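Local coordinates for NAD nucleotidase (Haemophilus influenzae, PDB 3ZTV), which degrades NAD to adenosine and nicotinamide riboside, acting as a zinc-dependent periplasmic 5'-nucleotidase that also hydrolyses the pyrophosphate bond of NAD(P), at residues A[50-55]-A[329-334]; A[27-32]-A[40-45]. One frame throughout, in Å; residues are numbered along the deposited sequence.

Contact 1: A[50-55]-A[329-334]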
loop_
_atom_site.group_PDB
_atom_site.type_symbol
_atom_site.label_atom_id
_atom_site.label_comp_id
_atom_site.label_asym_id
_atom_site.label_seq_id
_atom_site.Cartn_x
_atom_site.Cartn_y
_atom_site.Cartn_z
ATOM N N ASN A 50 0.736 36.988 9.350
ATOM C CA ASN A 50 -0.439 37.153 10.190
ATOM C C ASN A 50 -1.256 38.395 9.841
ATOM O O ASN A 50 -2.490 38.351 9.843
ATOM C CB ASN A 50 -0.063 37.103 11.673
ATOM C CG ASN A 50 0.249 35.684 12.147
ATOM O OD1 ASN A 50 -0.075 34.704 11.477
ATOM N ND2 ASN A 50 0.880 35.577 13.309
ATOM N N ALA A 51 -0.575 39.488 9.527
ATOM C CA ALA A 51 -1.270 40.703 9.105
ATOM C C ALA A 51 -2.091 40.449 7.842
ATOM O O ALA A 51 -3.251 40.853 7.750
ATOM C CB ALA A 51 -0.277 41.839 8.876
ATOM N N LYS A 52 -1.490 39.797 6.857
ATOM C CA LYS A 52 -2.195 39.530 5.608
ATOM C C LYS A 52 -3.361 38.552 5.793
ATOM O O LYS A 52 -4.455 38.769 5.253
ATOM C CB LYS A 52 -1.229 39.046 4.518
ATOM C CG LYS A 52 -1.889 38.827 3.158
ATOM C CD LYS A 52 -1.728 40.011 2.221
ATOM C CE LYS A 52 -2.525 41.221 2.666
ATOM N NZ LYS A 52 -2.612 42.260 1.580
ATOM N N LEU A 53 -3.146 37.477 6.548
ATOM C CA LEU A 53 -4.232 36.549 6.858
ATOM C C LEU A 53 -5.373 37.273 7.581
ATOM O O LEU A 53 -6.547 37.066 7.259
ATOM C CB LEU A 53 -3.729 35.369 7.701
ATOM C CG LEU A 53 -2.838 34.340 7.004
ATOM C CD1 LEU A 53 -2.286 33.357 8.038
ATOM C CD2 LEU A 53 -3.582 33.611 5.900
ATOM N N ASN A 54 -5.034 38.131 8.541
ATOM C CA ASN A 54 -6.052 38.842 9.297
ATOM C C ASN A 54 -6.878 39.751 8.404
ATOM O O ASN A 54 -8.102 39.804 8.523
ATOM C CB ASN A 54 -5.429 39.649 10.441
ATOM C CG ASN A 54 -5.004 38.773 11.609
ATOM O OD1 ASN A 54 -5.400 37.613 11.693
ATOM N ND2 ASN A 54 -4.210 39.331 12.523
ATOM N N LYS A 55 -6.220 40.469 7.506
ATOM C CA LYS A 55 -6.939 41.373 6.624
ATOM C C LYS A 55 -7.783 40.626 5.596
ATOM O O LYS A 55 -8.919 41.016 5.318
ATOM C CB LYS A 55 -5.972 42.338 5.945
ATOM C CG LYS A 55 -5.415 43.368 6.901
ATOM C CD LYS A 55 -4.556 44.394 6.200
ATOM C CE LYS A 55 -3.145 43.880 5.983
ATOM N NZ LYS A 55 -2.221 44.987 5.584
ATOM N N SER A 329 -0.484 40.908 -7.005
ATOM C CA SER A 329 0.085 39.733 -6.341
ATOM C C SER A 329 1.252 40.065 -5.407
ATOM O O SER A 329 1.882 39.159 -4.872
ATOM C CB SER A 329 0.543 38.709 -7.380
ATOM O OG SER A 329 -0.492 38.427 -8.318
ATOM N N ILE A 330 1.569 41.350 -5.263
ATOM C CA ILE A 330 2.576 41.821 -4.313
ATOM C C ILE A 330 1.854 42.552 -3.195
ATOM O O ILE A 330 1.009 43.415 -3.453
ATOM C CB ILE A 330 3.594 42.790 -4.977
ATOM C CG1 ILE A 330 4.329 42.099 -6.127
ATOM C CG2 ILE A 330 4.563 43.366 -3.930
ATOM C CD1 ILE A 330 5.162 40.891 -5.712
ATOM N N SER A 331 2.178 42.219 -1.952
ATOM C CA SER A 331 1.599 42.913 -0.818
ATOM C C SER A 331 2.732 43.541 -0.018
ATOM O O SER A 331 3.578 42.837 0.534
ATOM C CB SER A 331 0.821 41.929 0.048
ATOM O OG SER A 331 0.079 42.601 1.046
ATOM N N LEU A 332 2.760 44.866 0.051
ATOM C CA LEU A 332 3.867 45.576 0.706
ATOM C C LEU A 332 3.614 45.917 2.169
ATOM O O LEU A 332 2.548 46.422 2.531
ATOM C CB LEU A 332 4.208 46.874 -0.042
ATOM C CG LEU A 332 4.679 46.732 -1.485
ATOM C CD1 LEU A 332 4.645 48.082 -2.195
ATOM C CD2 LEU A 332 6.067 46.121 -1.563
ATOM N N ASP A 333 4.619 45.640 3.002
ATOM C CA ASP A 333 4.701 46.155 4.370
ATOM C C ASP A 333 3.536 45.771 5.273
ATOM O O ASP A 333 3.116 46.560 6.118
ATOM C CB ASP A 333 4.876 47.684 4.358
ATOM C CG ASP A 333 6.137 48.124 3.637
ATOM O OD1 ASP A 333 7.169 47.420 3.710
ATOM O OD2 ASP A 333 6.092 49.192 2.993
ATOM N N ASP A 334 3.015 44.556 5.121
ATOM C CA ASP A 334 2.030 44.070 6.080
ATOM C C ASP A 334 2.723 43.816 7.414
ATOM O O ASP A 334 3.791 43.215 7.454
ATOM C CB ASP A 334 1.393 42.759 5.618
ATOM C CG ASP A 334 0.713 42.874 4.278
ATOM O OD1 ASP A 334 -0.334 43.553 4.183
ATOM O OD2 ASP A 334 1.223 42.258 3.325
#

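Contact 2: A[27-32]-A[40-45]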
loop_
_atom_site.group_PDB
_atom_site.type_symbol
_atom_site.label_atom_id
_atom_site.label_comp_id
_atom_site.label_asym_id
_atom_site.label_seq_id
_atom_site.Cartn_x
_atom_site.Cartn_y
_atom_site.Cartn_z
ATOM N N PRO A 27 11.739 38.301 8.103
ATOM C CA PRO A 27 11.882 38.354 6.644
ATOM C C PRO A 27 13.236 37.794 6.208
ATOM O O PRO A 27 14.141 37.645 7.045
ATOM C CB PRO A 27 11.809 39.861 6.336
ATOM C CG PRO A 27 11.074 40.444 7.498
ATOM C CD PRO A 27 11.553 39.646 8.681
ATOM N N HIS A 28 13.378 37.477 4.926
ATOM C CA HIS A 28 14.677 37.110 4.377
ATOM C C HIS A 28 14.866 37.757 3.003
ATOM O O HIS A 28 13.910 38.223 2.382
ATOM C CB HIS A 28 14.864 35.586 4.334
ATOM C CG HIS A 28 13.958 34.890 3.368
ATOM N ND1 HIS A 28 12.636 34.613 3.648
ATOM C CD2 HIS A 28 14.189 34.397 2.127
ATOM C CE1 HIS A 28 12.089 33.992 2.618
ATOM N NE2 HIS A 28 13.010 33.848 1.683
ATOM N N GLU A 29 16.103 37.785 2.530
ATOM C CA GLU A 29 16.404 38.457 1.277
ATOM C C GLU A 29 16.155 37.559 0.066
ATOM O O GLU A 29 16.365 36.340 0.123
ATOM C CB GLU A 29 17.856 38.924 1.300
ATOM C CG GLU A 29 18.267 39.814 0.151
ATOM C CD GLU A 29 19.683 40.324 0.325
ATOM O OE1 GLU A 29 19.872 41.328 1.043
ATOM O OE2 GLU A 29 20.606 39.700 -0.235
ATOM N N THR A 30 15.686 38.160 -1.025
ATOM C CA THR A 30 15.604 37.472 -2.303
ATOM C C THR A 30 15.917 38.473 -3.419
ATOM O O THR A 30 16.049 39.671 -3.162
ATOM C CB THR A 30 14.214 36.822 -2.515
ATOM O OG1 THR A 30 14.296 35.830 -3.545
ATOM C CG2 THR A 30 13.184 37.869 -2.909
ATOM N N ARG A 31 16.038 37.989 -4.648
ATOM C CA ARG A 31 16.308 38.874 -5.774
ATOM C C ARG A 31 15.208 38.793 -6.821
ATOM O O ARG A 31 14.744 37.700 -7.165
ATOM C CB ARG A 31 17.666 38.546 -6.394
ATOM C CG ARG A 31 18.822 38.685 -5.424
ATOM C CD ARG A 31 20.149 38.538 -6.136
ATOM N NE ARG A 31 21.253 38.393 -5.196
ATOM C CZ ARG A 31 22.531 38.350 -5.557
ATOM N NH1 ARG A 31 22.858 38.448 -6.837
ATOM N NH2 ARG A 31 23.476 38.212 -4.638
ATOM N N ILE A 32 14.785 39.957 -7.304
ATOM C CA ILE A 32 13.760 40.050 -8.333
ATOM C C ILE A 32 14.257 40.922 -9.478
ATOM O O ILE A 32 15.232 41.665 -9.335
ATOM C CB ILE A 32 12.455 40.673 -7.782
ATOM C CG1 ILE A 32 12.716 42.070 -7.215
ATOM C CG2 ILE A 32 11.823 39.753 -6.727
ATOM C CD1 ILE A 32 11.470 42.770 -6.713
ATOM N N LYS A 40 17.791 43.429 -4.962
ATOM C CA LYS A 40 17.673 42.726 -3.692
ATOM C C LYS A 40 16.551 43.360 -2.896
ATOM O O LYS A 40 16.493 44.585 -2.757
ATOM C CB LYS A 40 18.972 42.820 -2.887
ATOM C CG LYS A 40 20.121 41.954 -3.382
ATOM C CD LYS A 40 21.351 42.124 -2.489
ATOM C CE LYS A 40 22.472 41.177 -2.891
ATOM N NZ LYS A 40 23.665 41.352 -2.013
ATOM N N VAL A 41 15.661 42.514 -2.380
ATOM C CA VAL A 41 14.522 42.946 -1.577
ATOM C C VAL A 41 14.348 41.984 -0.406
ATOM O O VAL A 41 14.913 40.887 -0.416
ATOM C CB VAL A 41 13.216 42.971 -2.409
ATOM C CG1 VAL A 41 13.374 43.892 -3.612
ATOM C CG2 VAL A 41 12.813 41.558 -2.848
ATOM N N ASP A 42 13.593 42.405 0.606
ATOM C CA ASP A 42 13.218 41.523 1.704
ATOM C C ASP A 42 11.791 41.027 1.512
ATOM O O ASP A 42 10.906 41.806 1.129
ATOM C CB ASP A 42 13.335 42.244 3.045
ATOM C CG ASP A 42 14.774 42.554 3.412
ATOM O OD1 ASP A 42 15.649 41.711 3.130
ATOM O OD2 ASP A 42 15.027 43.649 3.952
ATOM N N ILE A 43 11.578 39.736 1.772
ATOM C CA ILE A 43 10.251 39.126 1.697
ATOM C C ILE A 43 9.939 38.326 2.950
ATOM O O ILE A 43 10.833 37.896 3.680
ATOM C CB ILE A 43 10.101 38.180 0.481
ATOM C CG1 ILE A 43 11.248 37.165 0.416
ATOM C CG2 ILE A 43 10.016 38.974 -0.814
ATOM C CD1 ILE A 43 11.000 36.010 -0.555
ATOM N N GLY A 44 8.650 38.157 3.213
ATOM C CA GLY A 44 8.212 37.211 4.213
ATOM C C GLY A 44 8.266 37.679 5.651
ATOM O O GLY A 44 8.191 38.876 5.944
ATOM N N GLY A 45 8.401 36.711 6.552
ATOM C CA GLY A 45 8.320 36.960 7.978
ATOM C C GLY A 45 6.907 36.739 8.485
ATOM O O GLY A 45 5.932 36.980 7.763
HETATM O O HOH W 1 10.980 34.921 5.780
HETATM O O HOH W 2 23.141 39.966 0.305
#

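Contact 1: A[50-55]-A[329-334]
The carboxylate of Asp334 is met by two lysines one turn apart on helix 46-59, Lys52 and Lys55, and by the hydroxyl of Ser331 from its own segment. Its two oxygens divide the work. Asp334 OD1 receives Lys55 NZ at 2.8 Å through its anti lone pair, on the side away from OD2, in a salt bridge that is also a hydrogen bond. Asp334 OD2 turns its syn lone pair to Ser331 OG, which donates to it over 2.6 Å. That hydroxyl in turn accepts from Lys52 NZ, 2.8 Å from Ser331 OG, so it passes a chain of bonds from lysine to carboxylate. Lys52 NZ is also near the acid itself, but its salt bridge to Asp334 OD1 is long, 3.7 Å. Lys52 gets there by folding: CG leaves anti to the backbone N (chi1 -177°), then kinks at chi2 and chi3 carry CD and CE past Ser331 OG. Lys55 bends once, at chi3, and brings its amine in from the more exposed flank. With bonds to both oxygens the carboxylate is fixed in rotation, and the two ammonium groups would be expected to favour its charged form. Beneath the polar network Ala51 CB rests on Asp334 CB at 3.8 Å, where the two backbones come nearest. Strand 330-332, an outermost strand, within this chain, of the mixed sheet that also holds strands 11-18 and 63-67, pairs with strand 284-295, whose Leu294 touches the side chains of both Lys52 and Asp334; helix 314-325 meets Leu332.

Contact 2: A[27-32]-A[40-45]
Strands 28-34 and 37-43 form a beta hairpin within the calcineurin-like phosphoesterase region, and this contact pairs the parts of the two strands away from the turn in antiparallel register. His28 with Ile43 and Thr30 with Val41 are the hydrogen-bonded pairs, each joined by two backbone bonds; Glu29 with Asp42 and Arg31 with Lys40 are non-hydrogen-bonded. On the face of His28 and Thr30, Ile43 CG1 lies over the imidazole in a CH-pi contact, 4.1 Å from the ring centroid. The first torsion of Ile43 (chi1 51°) sets CG1 over that ring face, from where Ile43 CD1 reaches Thr30 CG2 at 3.7 Å. Thr30 and Val41 run side by side through their CG2 methyls, while Ile32 CD1 crosses Val41 CG1. Water 1 sits at the ring edge, 2.7 Å from His28 ND1, with a weak bond from Gly45 N. On the other face the extended Lys40 chain lies between Glu29 and Arg31, Lys40 CD 3.4 Å from Glu29 OE2. The direct Glu29-Lys40 salt bridge is long, and water 2 spans it, donating to OE2 and accepting from NZ. Lys299 bridges Glu29 OE1 and Asp42 OD1, and Trp309 makes a cation-pi contact with Lys40. This face is therefore a charge network: Lys299 probably offsets the proximity of the two acids, and Glu29 that of Lys40 NZ to Arg31 NH2, 4.1 Å apart.

The two contacts follow one another along the chain: contact 2 ends at Gly45, the N-cap of helix 46-59, and contact 1 lies on that helix. Their centres are 14 Å apart and their nearest atoms about 5 Å, without touching. Strand 284-295 lies beside both: Met295 bonds through its backbone to Ser331 and Asp333 of contact 1 and touches Val41 and Ile43 of contact 2, where Leu294 bonds to the Gly44 backbone. Contact 2 lies near two separate sites. On the zinc side, the His28 side chain is about 9 Å from that of the zinc ligand His22; toward the adenosine pocket, the Arg31 side chain is about 11 Å from the bound adenosine. Contact 1 lies away from these sites.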